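Local coordinates for hemolysin-related protein (Vibrio cholerae serotype O1, PDB 6MLT), which probably helps anchor Vibrio cholerae biofilms as a secreted, calcium-binding matrix protein that carries a carbohydrate-binding beta-prism domain alongside a beta-propeller, at residues 243-248 with 449-454; 216-221 with 250-255. One frame throughout, in Å; residues are numbered along the deposited sequence.

Contact 1. Residues 243-248 with 449-454; sequences ASLSTP and GYYAVD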
loop_
_atom_site.group_PDB
_atom_site.type_symbol
_atom_site.label_atom_id
_atom_site.label_comp_id
_atom_site.label_asym_id
_atom_site.label_seq_id
_atom_site.Cartn_x
_atom_site.Cartn_y
_atom_site.Cartn_z
ATOM N N ALA A 243 -0.561 -19.953 -13.865
ATOM C CA ALA A 243 -0.655 -21.233 -14.556
ATOM C C ALA A 243 0.150 -21.180 -15.854
ATOM O O ALA A 243 1.236 -20.592 -15.884
ATOM C CB ALA A 243 -2.122 -21.586 -14.815
ATOM N N SER A 244 -0.355 -21.777 -16.930
ATOM C CA SER A 244 0.358 -21.769 -18.198
ATOM C C SER A 244 -0.637 -21.587 -19.333
ATOM O O SER A 244 -1.844 -21.756 -19.164
ATOM C CB SER A 244 1.149 -23.065 -18.404
ATOM O OG SER A 244 0.261 -24.120 -18.732
ATOM N N LEU A 245 -0.109 -21.253 -20.509
ATOM C CA LEU A 245 -0.981 -20.993 -21.641
ATOM C C LEU A 245 -1.744 -22.239 -22.070
ATOM O O LEU A 245 -2.816 -22.119 -22.667
ATOM C CB LEU A 245 -0.165 -20.444 -22.809
ATOM C CG LEU A 245 -0.950 -19.877 -23.996
ATOM C CD1 LEU A 245 -1.905 -18.774 -23.562
ATOM C CD2 LEU A 245 0.027 -19.356 -25.043
ATOM N N SER A 246 -1.228 -23.431 -21.769
ATOM C CA SER A 246 -1.940 -24.661 -22.089
ATOM C C SER A 246 -2.881 -25.107 -20.977
ATOM O O SER A 246 -3.640 -26.061 -21.179
ATOM C CB SER A 246 -0.946 -25.783 -22.396
ATOM O OG SER A 246 -0.165 -26.085 -21.262
ATOM N N THR A 247 -2.852 -24.451 -19.809
ATOM C CA THR A 247 -3.790 -24.757 -18.725
ATOM C C THR A 247 -4.464 -23.478 -18.237
ATOM O O THR A 247 -4.451 -23.167 -17.046
ATOM C CB THR A 247 -3.083 -25.467 -17.573
ATOM O OG1 THR A 247 -2.027 -24.638 -17.065
ATOM C CG2 THR A 247 -2.515 -26.812 -18.024
ATOM N N PRO A 248 -5.072 -22.709 -19.143
ATOM C CA PRO A 248 -5.646 -21.416 -18.739
ATOM C C PRO A 248 -6.768 -21.549 -17.732
ATOM O O PRO A 248 -7.023 -20.600 -16.978
ATOM C CB PRO A 248 -6.147 -20.827 -20.064
ATOM C CG PRO A 248 -6.409 -22.014 -20.925
ATOM C CD PRO A 248 -5.358 -23.031 -20.551
ATOM N N GLY A 449 -2.026 -10.142 -18.233
ATOM C CA GLY A 449 -2.106 -11.547 -18.554
ATOM C C GLY A 449 -1.336 -11.872 -19.815
ATOM O O GLY A 449 -0.461 -11.118 -20.254
ATOM N N TYR A 450 -1.665 -13.022 -20.413
ATOM C CA TYR A 450 -1.016 -13.395 -21.672
ATOM C C TYR A 450 -1.353 -12.425 -22.799
ATOM O O TYR A 450 -0.514 -12.188 -23.676
ATOM C CB TYR A 450 -1.414 -14.814 -22.080
ATOM C CG TYR A 450 -0.594 -15.890 -21.408
ATOM C CD1 TYR A 450 0.680 -16.202 -21.866
ATOM C CD2 TYR A 450 -1.092 -16.596 -20.324
ATOM C CE1 TYR A 450 1.438 -17.190 -21.258
ATOM C CE2 TYR A 450 -0.338 -17.584 -19.705
ATOM C CZ TYR A 450 0.921 -17.874 -20.177
ATOM O OH TYR A 450 1.666 -18.853 -19.567
ATOM N N TYR A 451 -2.561 -11.851 -22.785
ATOM C CA TYR A 451 -3.091 -11.088 -23.910
ATOM C C TYR A 451 -3.377 -9.617 -23.629
ATOM O O TYR A 451 -3.440 -8.834 -24.588
ATOM C CB TYR A 451 -4.403 -11.718 -24.412
ATOM C CG TYR A 451 -4.307 -13.174 -24.835
ATOM C CD1 TYR A 451 -3.208 -13.653 -25.534
ATOM C CD2 TYR A 451 -5.332 -14.062 -24.544
ATOM C CE1 TYR A 451 -3.130 -14.990 -25.918
ATOM C CE2 TYR A 451 -5.268 -15.389 -24.921
ATOM C CZ TYR A 451 -4.164 -15.848 -25.604
ATOM O OH TYR A 451 -4.103 -17.166 -25.982
ATOM N N ALA A 452 -3.585 -9.216 -22.375
ATOM C CA ALA A 452 -4.032 -7.855 -22.111
ATOM C C ALA A 452 -3.731 -7.452 -20.676
ATOM O O ALA A 452 -3.509 -8.294 -19.799
ATOM C CB ALA A 452 -5.532 -7.701 -22.373
ATOM N N VAL A 453 -3.752 -6.139 -20.456
ATOM C CA VAL A 453 -3.709 -5.536 -19.128
ATOM C C VAL A 453 -5.140 -5.187 -18.741
ATOM O O VAL A 453 -5.813 -4.433 -19.452
ATOM C CB VAL A 453 -2.808 -4.291 -19.103
ATOM C CG1 VAL A 453 -2.863 -3.602 -17.733
ATOM C CG2 VAL A 453 -1.374 -4.656 -19.467
ATOM N N ASP A 454 -5.601 -5.723 -17.612
ATOM C CA ASP A 454 -6.976 -5.568 -17.159
ATOM C C ASP A 454 -7.019 -4.845 -15.820
ATOM O O ASP A 454 -6.242 -5.150 -14.912
ATOM C CB ASP A 454 -7.670 -6.931 -17.023
ATOM C CG ASP A 454 -7.884 -7.611 -18.365
ATOM O OD1 ASP A 454 -7.675 -6.941 -19.395
ATOM O OD2 ASP A 454 -8.246 -8.811 -18.393
HETATM O O HOH W 1 2.458 -18.277 -16.912
#
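Leu245 and Tyr450 mark the closest approach of the two backbones, with CA atoms 7.6 Å apart, where a type I turn from Ser244 to Thr247 faces the tight bend leading into strand 452-457. The turn is closed by Thr247 N donating to Ser244 O, and the hydroxyls Ser244 OG and Thr247 OG1 are hydrogen-bonded at 2.9 Å. From this turn Leu245 reaches across to the Tyr450 ring. With CG anti to the backbone N (chi1 -169°), it lays CD1 over one ring face, 3.9 Å from the centroid and 15° off the normal, a CH-pi contact. Its CB packs nearer the phenol end, 3.8 Å from Tyr450 CZ, so the leucine follows the ring from the CG end to the hydroxyl end. The same methyl meets Tyr451 obliquely, with Leu245 CD1 3.6 Å from Tyr451 OH. Within the bend, Tyr450 CB lies above one face of the Tyr451 ring. The Tyr450 hydroxyl lies beside the turn backbone, 3.1 Å from Leu245 N. A water links Tyr450 OH to the other segment, donating to Ala243 O, 2.8 Å from each. Beyond the contact, Asn271 holds the second segment through Tyr451 N and Ala452 O, while Pro248 and Tyr451 both touch Pro272. The contact is part apolar, part polar: the aromatic ring packs against a methyl and a methylene, while the buried tyrosine brings its hydroxyl, the one polar atom of its side chain, beside the turn backbone, where water links it to a carbonyl. The packing of Leu245 on the ring probably does most to fix the side chains, and the water bridge serves the phenol oxygen at the boundary between two propeller blades.

Contact 2. Residues 216-221 with 250-255; sequences QANDTV and NSEIAV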
loop_
_atom_site.group_PDB
_atom_site.type_symbol
_atom_site.label_atom_id
_atom_site.label_comp_id
_atom_site.label_asym_id
_atom_site.label_seq_id
_atom_site.Cartn_x
_atom_site.Cartn_y
_atom_site.Cartn_z
ATOM N N GLN A 216 -6.865 -22.671 -1.559
ATOM C CA GLN A 216 -6.747 -23.781 -2.499
ATOM C C GLN A 216 -6.840 -23.236 -3.918
ATOM O O GLN A 216 -7.885 -22.722 -4.331
ATOM C CB GLN A 216 -7.832 -24.823 -2.235
ATOM N N ALA A 217 -5.746 -23.341 -4.660
ATOM C CA ALA A 217 -5.675 -22.890 -6.038
ATOM C C ALA A 217 -5.335 -24.069 -6.940
ATOM O O ALA A 217 -4.953 -25.146 -6.481
ATOM C CB ALA A 217 -4.634 -21.778 -6.196
ATOM N N ASN A 218 -5.467 -23.846 -8.245
ATOM C CA ASN A 218 -5.237 -24.885 -9.236
ATOM C C ASN A 218 -3.785 -24.958 -9.704
ATOM O O ASN A 218 -3.443 -25.860 -10.475
ATOM C CB ASN A 218 -6.172 -24.651 -10.428
ATOM C CG ASN A 218 -7.639 -24.628 -10.015
ATOM O OD1 ASN A 218 -8.375 -23.669 -10.285
ATOM N ND2 ASN A 218 -8.063 -25.680 -9.346
ATOM N N ASP A 219 -2.936 -24.040 -9.256
ATOM C CA ASP A 219 -1.516 -24.029 -9.588
ATOM C C ASP A 219 -0.846 -23.107 -8.579
ATOM O O ASP A 219 -1.504 -22.546 -7.697
ATOM C CB ASP A 219 -1.281 -23.565 -11.035
ATOM C CG ASP A 219 -0.001 -24.139 -11.664
ATOM O OD1 ASP A 219 0.943 -24.525 -10.933
ATOM O OD2 ASP A 219 0.062 -24.183 -12.912
ATOM N N THR A 220 0.466 -22.945 -8.721
ATOM C CA THR A 220 1.246 -22.116 -7.806
ATOM C C THR A 220 0.663 -20.711 -7.716
ATOM O O THR A 220 0.350 -20.092 -8.734
ATOM C CB THR A 220 2.699 -22.043 -8.288
ATOM O OG1 THR A 220 3.241 -23.365 -8.379
ATOM C CG2 THR A 220 3.559 -21.212 -7.341
ATOM N N VAL A 221 0.544 -20.204 -6.489
ATOM C CA VAL A 221 0.159 -18.818 -6.255
ATOM C C VAL A 221 1.424 -17.974 -6.273
ATOM O O VAL A 221 2.364 -18.232 -5.511
ATOM C CB VAL A 221 -0.589 -18.657 -4.923
ATOM C CG1 VAL A 221 -0.952 -17.207 -4.692
ATOM C CG2 VAL A 221 -1.838 -19.531 -4.893
ATOM N N ASN A 250 -6.702 -23.034 -15.092
ATOM C CA ASN A 250 -6.111 -23.037 -13.761
ATOM C C ASN A 250 -5.647 -21.659 -13.302
ATOM O O ASN A 250 -5.250 -21.515 -12.139
ATOM C CB ASN A 250 -4.922 -24.006 -13.715
ATOM C CG ASN A 250 -5.356 -25.455 -13.808
ATOM O OD1 ASN A 250 -6.537 -25.761 -13.675
ATOM N ND2 ASN A 250 -4.401 -26.355 -14.022
ATOM N N SER A 251 -5.680 -20.653 -14.171
ATOM C CA SER A 251 -5.252 -19.322 -13.779
ATOM C C SER A 251 -6.397 -18.581 -13.100
ATOM O O SER A 251 -7.572 -18.927 -13.253
ATOM C CB SER A 251 -4.761 -18.528 -14.992
ATOM O OG SER A 251 -5.814 -18.257 -15.906
ATOM N N GLU A 252 -6.039 -17.556 -12.331
ATOM C CA GLU A 252 -7.056 -16.717 -11.718
ATOM C C GLU A 252 -6.409 -15.484 -11.109
ATOM O O GLU A 252 -5.190 -15.416 -10.916
ATOM C CB GLU A 252 -7.844 -17.476 -10.646
ATOM C CG GLU A 252 -7.041 -17.843 -9.409
ATOM C CD GLU A 252 -7.888 -18.572 -8.380
ATOM O OE1 GLU A 252 -7.972 -19.817 -8.439
ATOM O OE2 GLU A 252 -8.493 -17.891 -7.525
ATOM N N ILE A 253 -7.256 -14.496 -10.849
ATOM C CA ILE A 253 -6.965 -13.408 -9.928
ATOM C C ILE A 253 -8.050 -13.441 -8.864
ATOM O O ILE A 253 -9.221 -13.693 -9.171
ATOM C CB ILE A 253 -6.921 -12.036 -10.629
ATOM C CG1 ILE A 253 -6.602 -10.949 -9.602
ATOM C CG2 ILE A 253 -8.247 -11.740 -11.321
ATOM C CD1 ILE A 253 -5.756 -9.839 -10.133
ATOM N N ALA A 254 -7.664 -13.222 -7.613
ATOM C CA ALA A 254 -8.624 -13.354 -6.531
ATOM C C ALA A 254 -8.311 -12.343 -5.443
ATOM O O ALA A 254 -7.160 -11.940 -5.252
ATOM C CB ALA A 254 -8.629 -14.772 -5.950
ATOM N N VAL A 255 -9.357 -11.926 -4.745
ATOM C CA VAL A 255 -9.236 -11.100 -3.550
ATOM C C VAL A 255 -9.709 -11.939 -2.378
ATOM O O VAL A 255 -10.844 -12.437 -2.375
ATOM C CB VAL A 255 -10.046 -9.804 -3.665
ATOM C CG1 VAL A 255 -9.958 -9.009 -2.369
ATOM C CG2 VAL A 255 -9.548 -8.973 -4.839
HETATM O O HOH W 2 -9.010 -21.501 -6.772
HETATM O O HOH W 3 -6.199 -21.448 -9.602
HETATM O O HOH W 4 -1.567 -25.400 -14.460
#
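Over one face of the Asn250 amide lie Asn218 CB, 3.6 Å from Asn250 CG, and Asn218 O, 3.7 Å from Asn250 ND2; at the ND2 end sits a water. The asparagines thus pack methylene on amide; their side chains cross at about a right angle, with the amide planes 33° apart. The water at Asn250 ND2 accepts from it and donates to Asp219 OD2 (2.6 Å). Thr220 N meets Asp219 OD1 on the anti side, 27° out of the carboxylate plane, a bond that helps fix the rotation of the carboxylate. A second water sits between the two segments: it accepts from Asn218 N and lies 2.7 Å from both Asn250 O and Glu252 OE1. A third donates to both Gln216 O and Glu252 OE1, 2.6 Å from the latter. Glu252 is fixed from outside as well, by a salt bridge from OE1 to Arg265 and a hydrogen bond from OE2 to Tyr215. All the polar links between the segments run through water, two of the three waters at the buried Glu252 carboxylate. This join is characteristic of a beta-propeller: the loop from outer strand 211-214 of one blade to first strand 224-227 of the next passes the start of that blade's third strand.

Contacts 1 and 2 have centres about 12 Å apart and meet directly, with Ala243 CA 3.5 Å from Asp219 OD2 and Ala243 CB 3.7 Å from Ser251 N. Along the chain their segments alternate: 216-221, 243-248, 250-255, 449-454. Both draw on the hairpin of strands 236-241 and 252-256, in the blade that starts with strand 224-227. Contact 2 ties this blade to the loop arriving from the preceding one; contact 1 ties it to the following blade, of strands 277-279, 443-448, 452-457 and 462-467. The sheets of strands 295-301 to 428-435, probably the lectin-like domain, are inserted in that blade: strands 277-279 and 443-448 pair in one sheet although the insertion separates them in sequence.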